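Local structure of putative peptidyl-arginine deiminase (Chlorobium tepidum, 1XKN) at residues P4-P9 and V103-D108; R110-I115 and G145-S150. The protein is a putative peptidyl-arginine deiminase, probably a hydrolase acting on the guanidinium group of agmatine or of arginine residues. All coordinates share one frame; numbering follows the deposited sequence.

Contact 1 of 2, residues P4-P9 and V103-D108; sequences PTYFMP and VIRTQD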
loop_
_atom_site.group_PDB
_atom_site.type_symbol
_atom_site.label_atom_id
_atom_site.label_comp_id
_atom_site.label_asym_id
_atom_site.label_seq_id
_atom_site.Cartn_x
_atom_site.Cartn_y
_atom_site.Cartn_z
ATOM N N PRO A 4 23.400 12.390 -2.306
ATOM C CA PRO A 4 22.570 12.125 -1.125
ATOM C C PRO A 4 22.164 10.666 -0.967
ATOM O O PRO A 4 22.236 9.886 -1.913
ATOM C CB PRO A 4 21.357 13.021 -1.356
ATOM C CG PRO A 4 21.201 12.961 -2.848
ATOM C CD PRO A 4 22.634 13.123 -3.331
ATOM N N THR A 5 21.770 10.292 0.246
ATOM C CA THR A 5 21.297 8.940 0.482
ATOM C C THR A 5 19.859 9.089 0.947
ATOM O O THR A 5 19.459 10.150 1.438
ATOM C CB THR A 5 22.128 8.183 1.548
ATOM O OG1 THR A 5 22.137 8.916 2.777
ATOM C CG2 THR A 5 23.555 7.982 1.058
ATOM N N TYR A 6 19.070 8.040 0.765
ATOM C CA TYR A 6 17.675 8.086 1.168
ATOM C C TYR A 6 17.330 6.923 2.087
ATOM O O TYR A 6 18.041 5.918 2.142
ATOM C CB TYR A 6 16.764 8.064 -0.068
ATOM C CG TYR A 6 16.979 9.215 -1.029
ATOM C CD1 TYR A 6 17.799 9.074 -2.150
ATOM C CD2 TYR A 6 16.379 10.455 -0.805
ATOM C CE1 TYR A 6 18.015 10.143 -3.025
ATOM C CE2 TYR A 6 16.591 11.531 -1.672
ATOM C CZ TYR A 6 17.411 11.366 -2.779
ATOM O OH TYR A 6 17.631 12.425 -3.640
ATOM N N PHE A 7 16.240 7.085 2.824
ATOM C CA PHE A 7 15.757 6.064 3.738
ATOM C C PHE A 7 14.243 6.044 3.633
ATOM O O PHE A 7 13.595 7.092 3.703
ATOM C CB PHE A 7 16.169 6.392 5.178
ATOM C CG PHE A 7 15.487 5.541 6.216
ATOM C CD1 PHE A 7 15.777 4.184 6.327
ATOM C CD2 PHE A 7 14.540 6.095 7.070
ATOM C CE1 PHE A 7 15.132 3.389 7.277
ATOM C CE2 PHE A 7 13.886 5.310 8.023
ATOM C CZ PHE A 7 14.186 3.957 8.123
HETATM N N MSE A 8 13.686 4.855 3.427
HETATM C CA MSE A 8 12.243 4.713 3.351
HETATM C C MSE A 8 11.784 4.034 4.631
HETATM O O MSE A 8 12.077 2.859 4.862
HETATM C CB MSE A 8 11.823 3.861 2.154
HETATM C CG MSE A 8 10.313 3.860 1.954
HETATM SE SE MSE A 8 9.711 2.691 0.546
HETATM C CE MSE A 8 7.956 2.233 1.199
ATOM N N PRO A 9 11.073 4.772 5.493
ATOM C CA PRO A 9 10.594 4.190 6.747
ATOM C C PRO A 9 9.642 3.033 6.489
ATOM O O PRO A 9 8.940 3.009 5.474
ATOM C CB PRO A 9 9.875 5.357 7.418
ATOM C CG PRO A 9 10.621 6.549 6.909
ATOM C CD PRO A 9 10.804 6.219 5.447
ATOM N N VAL A 103 10.318 9.672 1.736
ATOM C CA VAL A 103 11.602 9.105 2.127
ATOM C C VAL A 103 12.357 10.205 2.861
ATOM O O VAL A 103 12.050 11.388 2.694
ATOM C CB VAL A 103 12.466 8.659 0.918
ATOM C CG1 VAL A 103 11.832 7.465 0.224
ATOM C CG2 VAL A 103 12.651 9.818 -0.052
ATOM N N ILE A 104 13.327 9.819 3.681
ATOM C CA ILE A 104 14.131 10.786 4.415
ATOM C C ILE A 104 15.437 10.934 3.650
ATOM O O ILE A 104 16.125 9.944 3.384
ATOM C CB ILE A 104 14.457 10.305 5.853
ATOM C CG1 ILE A 104 13.167 9.967 6.604
ATOM C CG2 ILE A 104 15.249 11.381 6.594
ATOM C CD1 ILE A 104 12.144 11.087 6.616
ATOM N N ARG A 105 15.770 12.168 3.287
ATOM C CA ARG A 105 16.994 12.442 2.546
ATOM C C ARG A 105 18.103 12.925 3.467
ATOM O O ARG A 105 17.882 13.782 4.323
ATOM C CB ARG A 105 16.735 13.504 1.471
ATOM C CG ARG A 105 17.984 13.933 0.711
ATOM C CD ARG A 105 17.665 14.904 -0.421
ATOM N NE ARG A 105 17.086 16.161 0.045
ATOM C CZ ARG A 105 16.703 17.146 -0.762
ATOM N NH1 ARG A 105 16.841 17.018 -2.076
ATOM N NH2 ARG A 105 16.180 18.259 -0.261
ATOM N N THR A 106 19.294 12.361 3.298
ATOM C CA THR A 106 20.445 12.768 4.094
ATOM C C THR A 106 21.538 13.247 3.150
ATOM O O THR A 106 21.926 12.538 2.219
ATOM C CB THR A 106 21.007 11.610 4.947
ATOM O OG1 THR A 106 20.040 11.225 5.933
ATOM C CG2 THR A 106 22.287 12.043 5.658
ATOM N N GLN A 107 22.025 14.458 3.392
ATOM C CA GLN A 107 23.073 15.032 2.570
ATOM C C GLN A 107 23.794 16.119 3.351
ATOM O O GLN A 107 23.165 16.998 3.937
ATOM C CB GLN A 107 22.472 15.602 1.288
ATOM C CG GLN A 107 23.471 16.211 0.333
ATOM C CD GLN A 107 22.915 16.298 -1.070
ATOM O OE1 GLN A 107 21.765 16.694 -1.268
ATOM N NE2 GLN A 107 23.728 15.935 -2.055
ATOM N N ASP A 108 25.120 16.036 3.372
ATOM C CA ASP A 108 25.947 17.005 4.080
ATOM C C ASP A 108 25.546 17.161 5.541
ATOM O O ASP A 108 25.542 18.268 6.082
ATOM C CB ASP A 108 25.887 18.354 3.372
ATOM C CG ASP A 108 26.452 18.291 1.967
ATOM O OD1 ASP A 108 27.656 17.987 1.825
ATOM O OD2 ASP A 108 25.695 18.533 1.007
HETATM O O HOH W 1 18.116 15.118 -3.771
#
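The ring of Tyr6 leans against the aliphatic part of Arg105, its neighbour in a non-hydrogen-bonded antiparallel pair. Both side chains run the same way off the sheet; CE2 of Tyr6 rests 3.7 Å from CG of Arg105, and ring and guanidinium are turned only 30° apart. A bend at chi3 (63°) of Arg105 brings NH1 round to a water, 2.8 Å away, that also bonds Tyr6 OH, while NH2 makes a salt bridge to Asp112. The CD2–CE2 side of the ring sits in the hollow between the Arg105 chain and Val103, whose CG2 lies 3.9 Å from Tyr6 CD2. At the outer end Pro4 is the bump: its CB and CD nestle against the extended amide arm of Gln107, with CD 3.3 Å from NE2 of Gln107. The other face carries Thr5 beside Thr106 and Phe7 beside Ile104. Here Ile104 CG1 meets the Phe7 ring at its edge, 4.1 Å from CD2, and Pro9 fits its CG against the same isoleucine branch.

Four backbone hydrogen bonds hold the register, two for each of the pairs Thr5–Thr106 and Phe7–Ile104; Ile104 N to Phe7 O, at 2.7 Å, is the shortest. Strand 5-7 is thus a short outermost strand of a mixed four-stranded sheet at the protein surface, antiparallel to 101-107.

Contact 2 of 2, residues R110-I115 and G145-S150; sequences RRDKVI and GLPMVS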
loop_
_atom_site.group_PDB
_atom_site.type_symbol
_atom_site.label_atom_id
_atom_site.label_comp_id
_atom_site.label_asym_id
_atom_site.label_seq_id
_atom_site.Cartn_x
_atom_site.Cartn_y
_atom_site.Cartn_z
ATOM N N ARG A 110 22.668 16.913 6.864
ATOM C CA ARG A 110 21.324 17.418 7.110
ATOM C C ARG A 110 20.271 16.424 6.634
ATOM O O ARG A 110 20.439 15.761 5.610
ATOM C CB ARG A 110 21.144 18.779 6.430
ATOM C CG ARG A 110 20.727 18.728 4.979
ATOM C CD ARG A 110 19.253 19.073 4.861
ATOM N NE ARG A 110 18.780 19.048 3.482
ATOM C CZ ARG A 110 18.640 17.942 2.757
ATOM N NH1 ARG A 110 18.937 16.754 3.276
ATOM N NH2 ARG A 110 18.195 18.026 1.512
ATOM N N ARG A 111 19.190 16.319 7.396
ATOM C CA ARG A 111 18.109 15.399 7.081
ATOM C C ARG A 111 16.797 16.130 6.842
ATOM O O ARG A 111 16.446 17.051 7.580
ATOM C CB ARG A 111 17.936 14.404 8.233
ATOM C CG ARG A 111 19.186 13.589 8.521
ATOM C CD ARG A 111 19.111 12.827 9.838
ATOM N NE ARG A 111 17.966 11.925 9.900
ATOM C CZ ARG A 111 16.777 12.256 10.392
ATOM N NH1 ARG A 111 16.568 13.474 10.875
ATOM N NH2 ARG A 111 15.791 11.368 10.391
ATOM N N ASP A 112 16.079 15.742 5.793
ATOM C CA ASP A 112 14.782 16.345 5.522
ATOM C C ASP A 112 13.854 15.358 4.839
ATOM O O ASP A 112 14.299 14.384 4.227
ATOM C CB ASP A 112 14.908 17.643 4.699
ATOM C CG ASP A 112 15.530 17.441 3.326
ATOM O OD1 ASP A 112 15.387 18.358 2.485
ATOM O OD2 ASP A 112 16.166 16.399 3.078
ATOM N N LYS A 113 12.556 15.588 4.976
ATOM C CA LYS A 113 11.581 14.702 4.364
ATOM C C LYS A 113 11.293 15.185 2.951
ATOM O O LYS A 113 11.059 16.371 2.723
ATOM C CB LYS A 113 10.290 14.669 5.194
ATOM C CG LYS A 113 9.269 13.653 4.692
ATOM C CD LYS A 113 8.218 13.309 5.740
ATOM C CE LYS A 113 7.345 14.500 6.092
ATOM N NZ LYS A 113 6.326 14.148 7.130
ATOM N N VAL A 114 11.340 14.262 2.000
ATOM C CA VAL A 114 11.074 14.597 0.611
ATOM C C VAL A 114 10.163 13.534 0.030
ATOM O O VAL A 114 9.948 12.491 0.645
ATOM C CB VAL A 114 12.378 14.654 -0.227
ATOM C CG1 VAL A 114 13.359 15.634 0.404
ATOM C CG2 VAL A 114 12.997 13.273 -0.338
ATOM N N ILE A 115 9.608 13.809 -1.143
ATOM C CA ILE A 115 8.743 12.843 -1.799
ATOM C C ILE A 115 9.499 12.284 -2.992
ATOM O O ILE A 115 9.980 13.033 -3.839
ATOM C CB ILE A 115 7.422 13.492 -2.251
ATOM C CG1 ILE A 115 6.567 13.794 -1.013
ATOM C CG2 ILE A 115 6.683 12.568 -3.230
ATOM C CD1 ILE A 115 5.261 14.497 -1.302
ATOM N N GLY A 145 4.743 21.700 0.968
ATOM C CA GLY A 145 5.994 22.432 0.871
ATOM C C GLY A 145 7.218 21.546 1.008
ATOM O O GLY A 145 8.220 21.945 1.607
ATOM N N LEU A 146 7.151 20.342 0.450
ATOM C CA LEU A 146 8.273 19.414 0.530
ATOM C C LEU A 146 8.993 19.276 -0.803
ATOM O O LEU A 146 8.386 19.407 -1.865
ATOM C CB LEU A 146 7.785 18.026 0.964
ATOM C CG LEU A 146 7.122 17.898 2.337
ATOM C CD1 LEU A 146 6.555 16.492 2.490
ATOM C CD2 LEU A 146 8.135 18.193 3.429
ATOM N N PRO A 147 10.311 19.038 -0.763
ATOM C CA PRO A 147 11.064 18.877 -2.007
ATOM C C PRO A 147 10.659 17.554 -2.652
ATOM O O PRO A 147 10.261 16.615 -1.955
ATOM C CB PRO A 147 12.514 18.846 -1.531
ATOM C CG PRO A 147 12.487 19.698 -0.309
ATOM C CD PRO A 147 11.223 19.233 0.378
HETATM N N MSE A 148 10.749 17.485 -3.976
HETATM C CA MSE A 148 10.415 16.260 -4.687
HETATM C C MSE A 148 11.570 15.858 -5.590
HETATM O O MSE A 148 12.184 16.701 -6.241
HETATM C CB MSE A 148 9.155 16.442 -5.540
HETATM C CG MSE A 148 8.801 15.208 -6.366
HETATM SE SE MSE A 148 7.249 15.432 -7.508
HETATM C CE MSE A 148 8.098 16.380 -8.959
ATOM N N VAL A 149 11.867 14.565 -5.607
ATOM C CA VAL A 149 12.921 14.019 -6.444
ATOM C C VAL A 149 12.219 13.047 -7.385
ATOM O O VAL A 149 11.383 12.260 -6.944
ATOM C CB VAL A 149 13.972 13.253 -5.602
ATOM C CG1 VAL A 149 15.073 12.714 -6.506
ATOM C CG2 VAL A 149 14.558 14.169 -4.534
ATOM N N SER A 150 12.534 13.114 -8.677
ATOM C CA SER A 150 11.907 12.220 -9.657
ATOM C C SER A 150 12.898 11.182 -10.171
ATOM O O SER A 150 14.040 11.508 -10.487
ATOM C CB SER A 150 11.349 13.022 -10.838
ATOM O OG SER A 150 10.252 13.830 -10.447
#
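Val114 and Pro147 meet with their side chains at about a right angle. CG1 of Val114, anti to its own carbonyl carbon (chi1 -56°), reaches across to CB of Pro147 at 3.8 Å, while the valine CB sits over the proline carbonyl oxygen. Leu146 comes from the other side of the strand: its CB points at the 110-115 segment, and its two methyls divide the work. CD2 packs 3.5 Å from the carbonyl oxygen of Lys113, and CD1 lies between the lysine CE and CG1 of Ile115. The lysine chain slants past the leucine and bends at chi3 (65°); its NZ goes on to a salt bridge with Glu344 and a hydrogen bond to Pro345 O.

Ile115 is the residue that locks the backbones together. Its N donates to Pro147 O at 3.0 Å, and its O accepts from Val149 N, also at 3.0 Å. Met148, a selenomethionine, lies between these two bonds: its CA-H faces Ile115 O, and its CG comes 3.5 Å from that same oxygen before the chain leads away. The isoleucine side chain is buried against Pro137, Val140 and Ala141 of helix 131-144.

Farther up the strand, Arg110 folds back over Asp112, so that the carboxylate carbon CG stands 3.2 Å above the centre of the guanidinium plane, and Arg110 NH1 forms a salt bridge with Asp112 OD2 at 2.8 Å. The carboxylate also serves Arg105, so it probably offsets two neighbouring arginines.

Gly145 ends helix 131-144 in a Schellman motif, and the chain then enters strand 148-152 parallel to 110-119, making this a beta-alpha-beta crossover.

How the contacts relate
From the N terminus, strand 5-7 comes first, and contact 1 closes a long loop when strand 101-107 returns alongside it, 93 residues lying between the two segments. The chain then turns directly into strand 110-119, which lies on the other side of 101-107 from 5-7; contact 2 closes a shorter, mostly helical loop when 148-152 arrives. The loops follow in series, neither enclosing nor crossing the other. Together they set the order 5-7, 101-107, 110-119, 148-152 in one sheet. The two contacts, centres about 9 Å apart, touch through the Arg105–Asp112 pair and through Tyr6 OH, which packs on Val149 CG2 at 3.6 Å, joining the two outermost strands.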